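Local atomic coordinates of Hydrogenase/urease maturation factor HypB (PDB entry 4LPS), a protein that takes part in nickel insertion into [NiFe] hydrogenases and in urease maturation, as a metal-binding GTPase with low intrinsic activity. Residues I32-M37 with L108-I113; K38-K43 with A116-K121; N50-P55 with N153-S158; V141-Y146 with P170-C175. All blocks are in the same frame, centred on the assembly; numbering follows the deposited sequence.

Interaction 1. Residues I32-M37 with L108-I113; sequences IKAAEM and LEASMI
K33 and M37 lie over one face of the peptide joining A110 to S111, K33 touching both residues and M37 the A110 oxygen; no side-chain ring or amide takes part. K33 CG stands almost straight above the peptide nitrogen, 3.6 Å from S111 N. M37 CG approaches the same face but lies beyond the oxygen, 3.8 Å from A110 O. On the opposite face, well off the plane, I113 N makes a weak bond to A110 O.

K33 reaches this place because its CG lies opposite the backbone N (chi1 -169°) and the chain then bends at chi2 (56°), which lays its methylenes along A110 and S111, where helix 110-122 begins. Its ammonium group runs on to a salt bridge with E114.

The nearest CA atoms are those of two alanines, A34 CA and A110 CA, 5.1 Å apart. A110 CB presses on A34 N at 3.5 Å and faces A34 CB at 4.1 Å; small side chains on both sides allow this spacing. M37, folded at chi2 and chi3, brings its CE within 4.2 Å of I113 CG2. No hydrogen bond links the segments, although A110 N is hydrogen-bonded to N30 OD1, earlier in helix 29-43.

The contact thus seats helix 29-43 against the first turn of helix 110-122, whose I113 also touches I134 of strand 131-135 and Y41 of helix 29-43.

Interaction 2. Residues K38-K43 with A116-K121; sequences KERYLK and AFDLLK. With PO4 (phosphate ion), chain I.
R40 and D118 form the ionic part of this contact. Two guanidinium nitrogens converge on one carboxylate oxygen: R40 NH2 lies 2.8 Å from D118 OD1, on the lone pair facing the other oxygen, and R40 NH1 lies 3.0 Å from D118 OD1, nearly in line with its C-O bond. D118 OD1 is close to the guanidinium plane, but the carboxylate is turned 50° against it, and both bonds are bent.

A phosphate ion, probably from the crystallisation liquor, takes the neighbouring edge. R40 NE donates to phosphate O4 at 2.8 Å in a nearly straight bond (163°), and R40 NH1 to O2 at 2.9 Å, so NH1 serves both anions. The bend of R40 at chi3 (65°) turns its planar end across the gap. K121, extended beyond CG, adds weak bonds from NZ to O2 and O3, while K43 CG comes within 3.3 Å of phosphate O1.

The aromatic part is carried by F117. F117 CD1 sits over the centre of one guanidinium face, 3.6 Å from R40 CZ, with the ring steeply inclined to that plane. On the ring's CE2 side the packing is apolar: F117 CE2 meets Y41 CD1 at 3.6 Å in an oblique aromatic pair. The Y41 hydroxyl bonds to L148 O.

Helices 29-43 and 110-122 run nearly parallel here, but their local axes stay 12.3 Å apart, so side chains bridge the space. Y41, F117 and L120 all pack on L132 of strand 131-135, so both helices lie on the same face of the parallel sheet.

Interaction 3. Residues N50-P55 with N153-S158; sequences NFMSSP and NIVLLS
N50, F51 and M52 pair in parallel with N153, I154 and V155, a beta pairing in the middle of the seven-stranded parallel sheet. The evidence is a regular backbone series: I154 N bonds to N50 O at 2.8 Å, M52 N to I154 O at 2.9 Å and L156 N to M52 O at 2.9 Å. The local strand axes are 4.7 Å apart and their directions differ by 25°.

On the face carrying N50, M52, N153 and V155, the two asparagines are linked side chain to side chain. N50 carries its CG opposite the backbone N, which brings ND2 beside the N153 amide. N50 ND2 donates to N153 OD1 at 3.0 Å, on a lone pair in the carbonyl plane, with an N-H...O angle of 165°; the two amides are nevertheless almost perpendicular (88°). N50 OD1 is taken by N136, so both ends of this buried amide are bonded. M52 CE reaches N153 CB, 3.8 Å away.

The other face is apolar. F51 runs alongside I154, with F51 CE1 3.7 Å from I154 CG2, while F51 CD1 touches L156 CD1 at 3.7 Å. F224 of helix 218-234 packs on both F51 and I154.

S53 still packs on L156; beyond it the chains part, and one water joins S54 N to L156 O. S53 OG turns to S54 O and also bonds K59. This is the core of a P-loop GTPase: a central parallel strand running into the P-loop, which S53 to P55 begin; G56 to T60 of that loop and T61 after it line the GDP pocket.

Interaction 4. Residues V141-Y146 with P170-C175; sequences VCPSSY and PTMFMC. With NI (nickel (II) ion), chain F.
S144 and P143 pack on M172 of helix 170-174 as part of the nickel-bearing 3-10 turn 142-145. The turn lies in the loop after strand 131-135, probably corresponding to the switch II region of P-loop GTPases; that strand ends with E135 of the magnesium site. C142 SG binds nickel at 2.1 Å, the second protein ligand being C106, and its side chain points away from the helix.

The packing is centred on S144, whose CA lies 4.9 Å from M172 CA. S144 CB rests against the helix backbone, 3.6 Å from M172 CA. The M172 chain, bent at both chi2 (63°) and chi3 (74°), curls back so that its methyl reaches the turn: M172 CE lies 3.7 Å from S144 N and 4.1 Å from P143 CD. M172 also touches M52 and V155 in the sheet, which places M172 between the turn and the strands.

No hydrogen bond crosses the contact. The polar end of S144 is instead held by the residue just before the turn, where V141 O accepts from both S144 N and S144 OG, the latter at 2.6 Å. The same S144 OG also meets the methyl T171 CG2 at 3.4 Å.

Overall arrangement
Interactions 1 and 2 are successive parts of one pairing, helix 29-43 with helix 110-122, their centres 10 Å apart; M37 and I113 of the first touch F117 and Y41 of the second. Interaction 3 lies in the sheet, 19 and 22 Å from their centres, on the strand 47-52 that follows helix 29-43. The centre of interaction 4 is 10 Å from that of interaction 3, and the two touch, with M52 packed on P143, M172 and C175. Y146 links interactions 4 and 1 through L108 and E109. Along the chain, interactions 1 and 2 close before 4 opens, while 3 crosses all of them. The strand leading to the nucleotide loop is therefore in direct contact with the nickel-bearing turn.

Interaction 1. Residues I32-M37 with L108-I113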
# COMPACT_ATOMS: atom_id res chain seq x y z
N ILE A 32 4.22 10.21 -17.15
CA ILE A 32 5.08 9.56 -18.14
C ILE A 32 5.98 8.54 -17.46
O ILE A 32 6.05 7.38 -17.87
CB ILE A 32 5.96 10.59 -18.90
CG1 ILE A 32 5.10 11.50 -19.78
CG2 ILE A 32 7.00 9.87 -19.75
CD1 ILE A 32 4.34 10.75 -20.86
N LYS A 33 6.68 8.99 -16.41
CA LYS A 33 7.60 8.13 -15.67
C LYS A 33 6.90 6.94 -15.02
O LYS A 33 7.47 5.85 -14.93
CB LYS A 33 8.35 8.95 -14.62
CG LYS A 33 9.51 8.20 -14.00
CD LYS A 33 10.47 7.71 -15.08
CE LYS A 33 11.74 7.12 -14.49
NZ LYS A 33 12.57 6.44 -15.52
N ALA A 34 5.68 7.15 -14.55
CA ALA A 34 4.88 6.07 -13.98
C ALA A 34 4.54 5.02 -15.03
O ALA A 34 4.56 3.82 -14.75
CB ALA A 34 3.61 6.62 -13.36
N ALA A 35 4.21 5.47 -16.23
CA ALA A 35 3.91 4.57 -17.34
C ALA A 35 5.14 3.77 -17.74
O ALA A 35 5.04 2.59 -18.11
CB ALA A 35 3.37 5.36 -18.52
N GLU A 36 6.30 4.41 -17.69
CA GLU A 36 7.56 3.75 -18.03
C GLU A 36 7.96 2.73 -16.97
O GLU A 36 8.52 1.68 -17.29
CB GLU A 36 8.67 4.78 -18.21
CG GLU A 36 8.51 5.62 -19.47
CD GLU A 36 9.59 6.66 -19.60
OE1 GLU A 36 10.11 6.84 -20.72
OE2 GLU A 36 9.93 7.29 -18.58
N MET A 37 7.69 3.05 -15.70
CA MET A 37 7.96 2.10 -14.63
C MET A 37 7.03 0.90 -14.72
O MET A 37 7.42 -0.22 -14.40
CB MET A 37 7.83 2.77 -13.25
CG MET A 37 8.98 3.70 -12.89
SD MET A 37 10.60 2.91 -13.00
CE MET A 37 10.38 1.52 -11.89
N LEU A 108 5.97 9.78 -2.45
CA LEU A 108 6.85 9.17 -3.42
C LEU A 108 6.50 9.62 -4.83
O LEU A 108 5.35 9.96 -5.11
CB LEU A 108 6.79 7.64 -3.32
CG LEU A 108 7.44 7.07 -2.05
CD1 LEU A 108 7.32 5.55 -2.00
CD2 LEU A 108 8.89 7.51 -1.95
N GLU A 109 7.49 9.63 -5.70
CA GLU A 109 7.27 9.88 -7.12
C GLU A 109 7.87 8.74 -7.93
O GLU A 109 8.77 8.04 -7.46
CB GLU A 109 7.87 11.23 -7.53
CG GLU A 109 7.18 12.42 -6.87
CD GLU A 109 7.90 13.72 -7.13
OE1 GLU A 109 7.39 14.78 -6.72
OE2 GLU A 109 9.00 13.69 -7.73
N ALA A 110 7.37 8.55 -9.15
CA ALA A 110 7.78 7.41 -9.97
C ALA A 110 9.29 7.34 -10.20
O ALA A 110 9.86 6.25 -10.22
CB ALA A 110 7.05 7.45 -11.31
N SER A 111 9.92 8.49 -10.39
CA SER A 111 11.36 8.55 -10.58
C SER A 111 12.13 8.03 -9.36
O SER A 111 13.25 7.54 -9.49
CB SER A 111 11.79 9.98 -10.90
OG SER A 111 11.38 10.88 -9.89
N MET A 112 11.52 8.12 -8.17
CA MET A 112 12.15 7.63 -6.95
C MET A 112 12.15 6.10 -6.89
O MET A 112 13.06 5.50 -6.31
CB MET A 112 11.42 8.17 -5.71
CG MET A 112 11.45 9.68 -5.54
SD MET A 112 10.48 10.18 -4.10
CE MET A 112 10.24 11.93 -4.41
N ILE A 113 11.14 5.48 -7.50
CA ILE A 113 11.01 4.03 -7.49
C ILE A 113 12.13 3.37 -8.29
O ILE A 113 12.57 2.26 -7.96
CB ILE A 113 9.64 3.58 -8.04
CG1 ILE A 113 8.51 4.39 -7.41
CG2 ILE A 113 9.43 2.09 -7.80
CD1 ILE A 113 8.38 4.20 -5.90

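Interaction 2. Residues K38-K43 with A116-K121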
# COMPACT_ATOMS: atom_id res chain seq x y z
N LYS A 38 5.78 1.15 -15.12
CA LYS A 38 4.81 0.08 -15.30
C LYS A 38 5.25 -0.91 -16.38
O LYS A 38 5.01 -2.11 -16.25
CB LYS A 38 3.43 0.64 -15.65
CG LYS A 38 2.32 -0.40 -15.55
CD LYS A 38 0.94 0.20 -15.76
CE LYS A 38 -0.11 -0.90 -15.81
NZ LYS A 38 -1.47 -0.36 -16.09
N GLU A 39 5.89 -0.41 -17.44
CA GLU A 39 6.51 -1.28 -18.44
C GLU A 39 7.46 -2.27 -17.79
O GLU A 39 7.43 -3.47 -18.08
CB GLU A 39 7.26 -0.46 -19.49
CG GLU A 39 6.40 0.52 -20.27
CD GLU A 39 7.21 1.34 -21.25
OE1 GLU A 39 6.79 2.47 -21.57
OE2 GLU A 39 8.28 0.86 -21.69
N ARG A 40 8.32 -1.76 -16.90
CA ARG A 40 9.32 -2.59 -16.23
C ARG A 40 8.69 -3.56 -15.24
O ARG A 40 9.17 -4.68 -15.08
CB ARG A 40 10.35 -1.71 -15.53
CG ARG A 40 11.06 -0.73 -16.46
CD ARG A 40 12.27 -0.10 -15.81
NE ARG A 40 13.30 -1.09 -15.51
CZ ARG A 40 14.36 -0.85 -14.73
NH1 ARG A 40 15.24 -1.81 -14.51
NH2 ARG A 40 14.52 0.34 -14.17
N TYR A 41 7.63 -3.12 -14.56
CA TYR A 41 6.91 -3.99 -13.63
C TYR A 41 6.41 -5.24 -14.33
O TYR A 41 6.57 -6.35 -13.84
CB TYR A 41 5.71 -3.26 -13.00
CG TYR A 41 6.02 -2.03 -12.17
CD1 TYR A 41 7.27 -1.84 -11.62
CD2 TYR A 41 5.04 -1.09 -11.93
CE1 TYR A 41 7.54 -0.72 -10.85
CE2 TYR A 41 5.30 0.03 -11.17
CZ TYR A 41 6.55 0.21 -10.63
OH TYR A 41 6.80 1.32 -9.87
N LEU A 42 5.81 -5.03 -15.50
CA LEU A 42 5.23 -6.11 -16.28
C LEU A 42 6.32 -6.99 -16.88
O LEU A 42 6.18 -8.21 -16.96
CB LEU A 42 4.32 -5.54 -17.38
CG LEU A 42 3.18 -4.65 -16.86
CD1 LEU A 42 2.29 -4.15 -18.00
CD2 LEU A 42 2.35 -5.38 -15.81
N LYS A 43 7.41 -6.35 -17.31
CA LYS A 43 8.57 -7.07 -17.83
C LYS A 43 9.11 -8.05 -16.80
O LYS A 43 9.48 -9.18 -17.13
CB LYS A 43 9.66 -6.08 -18.24
CG LYS A 43 10.70 -6.65 -19.19
CD LYS A 43 11.44 -5.53 -19.90
CE LYS A 43 10.50 -4.67 -20.73
NZ LYS A 43 11.19 -3.46 -21.28
N ALA A 116 15.38 2.22 -6.42
CA ALA A 116 15.10 1.09 -5.55
C ALA A 116 14.82 -0.17 -6.36
O ALA A 116 15.24 -1.26 -6.00
CB ALA A 116 13.92 1.41 -4.63
N PHE A 117 14.09 0.00 -7.46
CA PHE A 117 13.77 -1.08 -8.38
C PHE A 117 15.04 -1.73 -8.94
O PHE A 117 15.16 -2.96 -8.97
CB PHE A 117 12.90 -0.55 -9.52
CG PHE A 117 12.32 -1.62 -10.42
CD1 PHE A 117 12.97 -2.00 -11.58
CD2 PHE A 117 11.11 -2.22 -10.11
CE1 PHE A 117 12.44 -2.97 -12.41
CE2 PHE A 117 10.56 -3.18 -10.94
CZ PHE A 117 11.23 -3.56 -12.09
N ASP A 118 15.97 -0.90 -9.40
CA ASP A 118 17.23 -1.39 -9.95
C ASP A 118 18.04 -2.19 -8.94
O ASP A 118 18.60 -3.24 -9.28
CB ASP A 118 18.06 -0.22 -10.49
CG ASP A 118 17.48 0.39 -11.75
OD1 ASP A 118 16.56 -0.23 -12.33
OD2 ASP A 118 17.93 1.48 -12.15
N LEU A 119 18.12 -1.70 -7.71
CA LEU A 119 18.82 -2.41 -6.64
C LEU A 119 18.18 -3.76 -6.36
O LEU A 119 18.87 -4.78 -6.29
CB LEU A 119 18.83 -1.58 -5.35
CG LEU A 119 19.63 -0.28 -5.31
CD1 LEU A 119 19.38 0.44 -4.01
CD2 LEU A 119 21.12 -0.55 -5.47
N LEU A 120 16.86 -3.77 -6.20
CA LEU A 120 16.12 -4.99 -5.94
C LEU A 120 16.27 -5.99 -7.08
O LEU A 120 16.32 -7.20 -6.86
CB LEU A 120 14.64 -4.68 -5.70
CG LEU A 120 14.32 -4.03 -4.35
CD1 LEU A 120 12.87 -3.58 -4.31
CD2 LEU A 120 14.61 -5.00 -3.22
N LYS A 121 16.35 -5.47 -8.30
CA LYS A 121 16.58 -6.31 -9.47
C LYS A 121 17.96 -6.95 -9.40
O LYS A 121 18.10 -8.17 -9.55
CB LYS A 121 16.44 -5.51 -10.76
CG LYS A 121 16.58 -6.36 -12.01
CD LYS A 121 16.83 -5.51 -13.25
CE LYS A 121 16.89 -6.39 -14.49
NZ LYS A 121 17.38 -5.64 -15.68
P PO4 I . 13.73 -4.53 -16.73
O1 PO4 I . 12.95 -5.81 -16.89
O2 PO4 I . 14.20 -4.43 -15.30
O3 PO4 I . 14.93 -4.52 -17.64
O4 PO4 I . 12.85 -3.35 -17.06

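Interaction 3. Residues N50-P55 with N153-S158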
# COMPACT_ATOMS: atom_id res chain seq x y z
N ASN A 50 0.56 -0.24 -4.08
CA ASN A 50 0.94 1.02 -3.46
C ASN A 50 0.08 1.29 -2.23
O ASN A 50 -1.11 1.60 -2.35
CB ASN A 50 0.83 2.16 -4.47
CG ASN A 50 1.04 3.52 -3.85
OD1 ASN A 50 1.84 3.69 -2.94
ND2 ASN A 50 0.30 4.52 -4.35
N PHE A 51 0.68 1.16 -1.05
CA PHE A 51 -0.06 1.36 0.20
C PHE A 51 0.10 2.77 0.74
O PHE A 51 1.21 3.25 0.96
CB PHE A 51 0.39 0.34 1.25
CG PHE A 51 -0.14 -1.04 1.01
CD1 PHE A 51 -1.41 -1.40 1.43
CD2 PHE A 51 0.64 -1.99 0.36
CE1 PHE A 51 -1.91 -2.67 1.21
CE2 PHE A 51 0.15 -3.27 0.14
CZ PHE A 51 -1.12 -3.62 0.57
N MET A 52 -1.03 3.44 0.95
CA MET A 52 -1.05 4.80 1.45
C MET A 52 -1.89 4.91 2.71
O MET A 52 -2.89 4.22 2.86
CB MET A 52 -1.57 5.74 0.37
CG MET A 52 -0.62 5.90 -0.80
SD MET A 52 -1.37 6.76 -2.19
CE MET A 52 -2.68 5.60 -2.61
N SER A 53 -1.45 5.76 3.64
CA SER A 53 -2.18 6.00 4.88
C SER A 53 -1.57 7.18 5.62
O SER A 53 -0.56 7.72 5.20
CB SER A 53 -2.16 4.76 5.77
OG SER A 53 -0.93 4.67 6.47
N SER A 54 -2.19 7.54 6.74
CA SER A 54 -1.57 8.47 7.68
C SER A 54 -0.35 7.80 8.30
O SER A 54 -0.23 6.57 8.25
CB SER A 54 -2.55 8.88 8.78
OG SER A 54 -3.75 9.40 8.24
N PRO A 55 0.58 8.59 8.85
CA PRO A 55 1.63 7.96 9.66
C PRO A 55 1.03 7.11 10.78
O PRO A 55 0.12 7.57 11.48
CB PRO A 55 2.40 9.16 10.23
CG PRO A 55 2.12 10.28 9.27
CD PRO A 55 0.72 10.06 8.80
N ASN A 153 -3.78 0.62 -5.77
CA ASN A 153 -3.48 1.60 -4.74
C ASN A 153 -4.44 1.37 -3.58
O ASN A 153 -5.65 1.50 -3.72
CB ASN A 153 -3.60 3.02 -5.29
CG ASN A 153 -2.75 3.23 -6.52
OD1 ASN A 153 -1.54 3.48 -6.42
ND2 ASN A 153 -3.37 3.13 -7.69
N ILE A 154 -3.88 1.00 -2.43
CA ILE A 154 -4.69 0.61 -1.29
C ILE A 154 -4.45 1.54 -0.10
O ILE A 154 -3.31 1.84 0.25
CB ILE A 154 -4.39 -0.85 -0.90
CG1 ILE A 154 -4.73 -1.77 -2.08
CG2 ILE A 154 -5.19 -1.25 0.33
CD1 ILE A 154 -4.19 -3.18 -1.96
N VAL A 155 -5.55 2.00 0.49
CA VAL A 155 -5.50 2.97 1.57
C VAL A 155 -5.92 2.38 2.91
O VAL A 155 -6.96 1.74 3.02
CB VAL A 155 -6.40 4.19 1.26
CG1 VAL A 155 -6.33 5.20 2.39
CG2 VAL A 155 -5.98 4.84 -0.05
N LEU A 156 -5.08 2.57 3.93
CA LEU A 156 -5.44 2.18 5.29
C LEU A 156 -6.04 3.35 6.05
O LEU A 156 -5.53 4.47 6.00
CB LEU A 156 -4.22 1.64 6.05
CG LEU A 156 -3.69 0.24 5.75
CD1 LEU A 156 -2.97 0.16 4.41
CD2 LEU A 156 -2.76 -0.21 6.87
N LEU A 157 -7.15 3.08 6.73
CA LEU A 157 -7.69 4.01 7.71
C LEU A 157 -7.75 3.29 9.04
O LEU A 157 -8.50 2.32 9.20
CB LEU A 157 -9.08 4.51 7.30
CG LEU A 157 -9.84 5.32 8.35
CD1 LEU A 157 -9.04 6.55 8.75
CD2 LEU A 157 -11.23 5.72 7.85
N SER A 158 -6.96 3.75 10.01
CA SER A 158 -6.90 3.07 11.29
C SER A 158 -8.01 3.57 12.19
O SER A 158 -8.40 4.74 12.11
CB SER A 158 -5.53 3.25 11.96
OG SER A 158 -5.46 4.46 12.68
O HOH W 1 -4.95 6.84 7.32

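Interaction 4. Residues V141-Y146 with P170-C175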
# COMPACT_ATOMS: atom_id res chain seq x y z
N VAL A 141 -2.73 12.98 2.08
CA VAL A 141 -3.03 13.96 1.04
C VAL A 141 -2.19 13.76 -0.22
O VAL A 141 -2.66 13.18 -1.20
CB VAL A 141 -2.81 15.40 1.55
CG1 VAL A 141 -3.22 16.41 0.48
CG2 VAL A 141 -3.62 15.64 2.81
N CYS A 142 -0.95 14.23 -0.18
CA CYS A 142 -0.11 14.35 -1.38
C CYS A 142 0.17 13.07 -2.19
O CYS A 142 0.27 13.14 -3.41
CB CYS A 142 1.22 14.99 -1.00
SG CYS A 142 1.04 16.60 -0.20
N PRO A 143 0.31 11.90 -1.52
CA PRO A 143 0.55 10.73 -2.38
C PRO A 143 -0.64 10.38 -3.29
O PRO A 143 -0.46 9.62 -4.24
CB PRO A 143 0.83 9.61 -1.37
CG PRO A 143 1.26 10.31 -0.13
CD PRO A 143 0.46 11.57 -0.09
N SER A 144 -1.82 10.93 -3.01
CA SER A 144 -2.98 10.71 -3.86
C SER A 144 -2.85 11.38 -5.23
O SER A 144 -3.67 11.15 -6.12
CB SER A 144 -4.25 11.22 -3.17
OG SER A 144 -4.30 12.64 -3.17
N SER A 145 -1.82 12.20 -5.40
CA SER A 145 -1.62 12.95 -6.64
C SER A 145 -0.49 12.41 -7.51
O SER A 145 -0.16 13.00 -8.54
CB SER A 145 -1.36 14.42 -6.33
OG SER A 145 -2.53 15.05 -5.83
N TYR A 146 0.12 11.29 -7.11
CA TYR A 146 1.26 10.76 -7.86
C TYR A 146 1.12 9.28 -8.24
O TYR A 146 1.31 8.40 -7.40
CB TYR A 146 2.55 10.98 -7.08
CG TYR A 146 2.86 12.44 -6.84
CD1 TYR A 146 2.35 13.11 -5.74
CD2 TYR A 146 3.64 13.15 -7.74
CE1 TYR A 146 2.62 14.44 -5.53
CE2 TYR A 146 3.92 14.49 -7.54
CZ TYR A 146 3.40 15.13 -6.43
OH TYR A 146 3.68 16.46 -6.23
N PRO A 170 -11.13 13.12 0.72
CA PRO A 170 -11.83 12.42 -0.36
C PRO A 170 -10.94 12.04 -1.54
O PRO A 170 -11.18 10.99 -2.13
CB PRO A 170 -12.90 13.44 -0.79
CG PRO A 170 -12.35 14.76 -0.41
CD PRO A 170 -11.60 14.51 0.87
N THR A 171 -9.94 12.85 -1.86
CA THR A 171 -9.09 12.58 -3.02
C THR A 171 -8.24 11.33 -2.80
O THR A 171 -8.01 10.55 -3.72
CB THR A 171 -8.18 13.78 -3.37
OG1 THR A 171 -8.99 14.91 -3.71
CG2 THR A 171 -7.27 13.46 -4.54
N MET A 172 -7.77 11.14 -1.57
CA MET A 172 -7.03 9.92 -1.25
C MET A 172 -7.90 8.68 -1.38
O MET A 172 -7.50 7.69 -1.98
CB MET A 172 -6.42 10.00 0.15
CG MET A 172 -5.73 8.72 0.59
SD MET A 172 -4.30 8.25 -0.42
CE MET A 172 -3.09 9.45 0.11
N PHE A 173 -9.09 8.73 -0.79
CA PHE A 173 -9.96 7.56 -0.78
C PHE A 173 -10.60 7.27 -2.14
O PHE A 173 -11.00 6.14 -2.41
CB PHE A 173 -11.04 7.72 0.30
CG PHE A 173 -10.51 7.53 1.69
CD1 PHE A 173 -10.36 6.25 2.22
CD2 PHE A 173 -10.14 8.62 2.47
CE1 PHE A 173 -9.87 6.06 3.50
CE2 PHE A 173 -9.65 8.43 3.76
CZ PHE A 173 -9.51 7.16 4.27
N MET A 174 -10.71 8.29 -3.00
CA MET A 174 -11.19 8.08 -4.36
C MET A 174 -10.17 7.39 -5.27
O MET A 174 -10.52 6.90 -6.34
CB MET A 174 -11.64 9.41 -4.99
CG MET A 174 -13.07 9.80 -4.63
SD MET A 174 -13.61 11.35 -5.38
CE MET A 174 -12.52 12.53 -4.60
N CYS A 175 -8.90 7.34 -4.86
CA CYS A 175 -7.90 6.65 -5.66
C CYS A 175 -7.70 5.20 -5.20
O CYS A 175 -6.93 4.45 -5.80
CB CYS A 175 -6.57 7.40 -5.63
SG CYS A 175 -5.50 7.06 -4.23
NI NI F . 2.47 17.45 1.14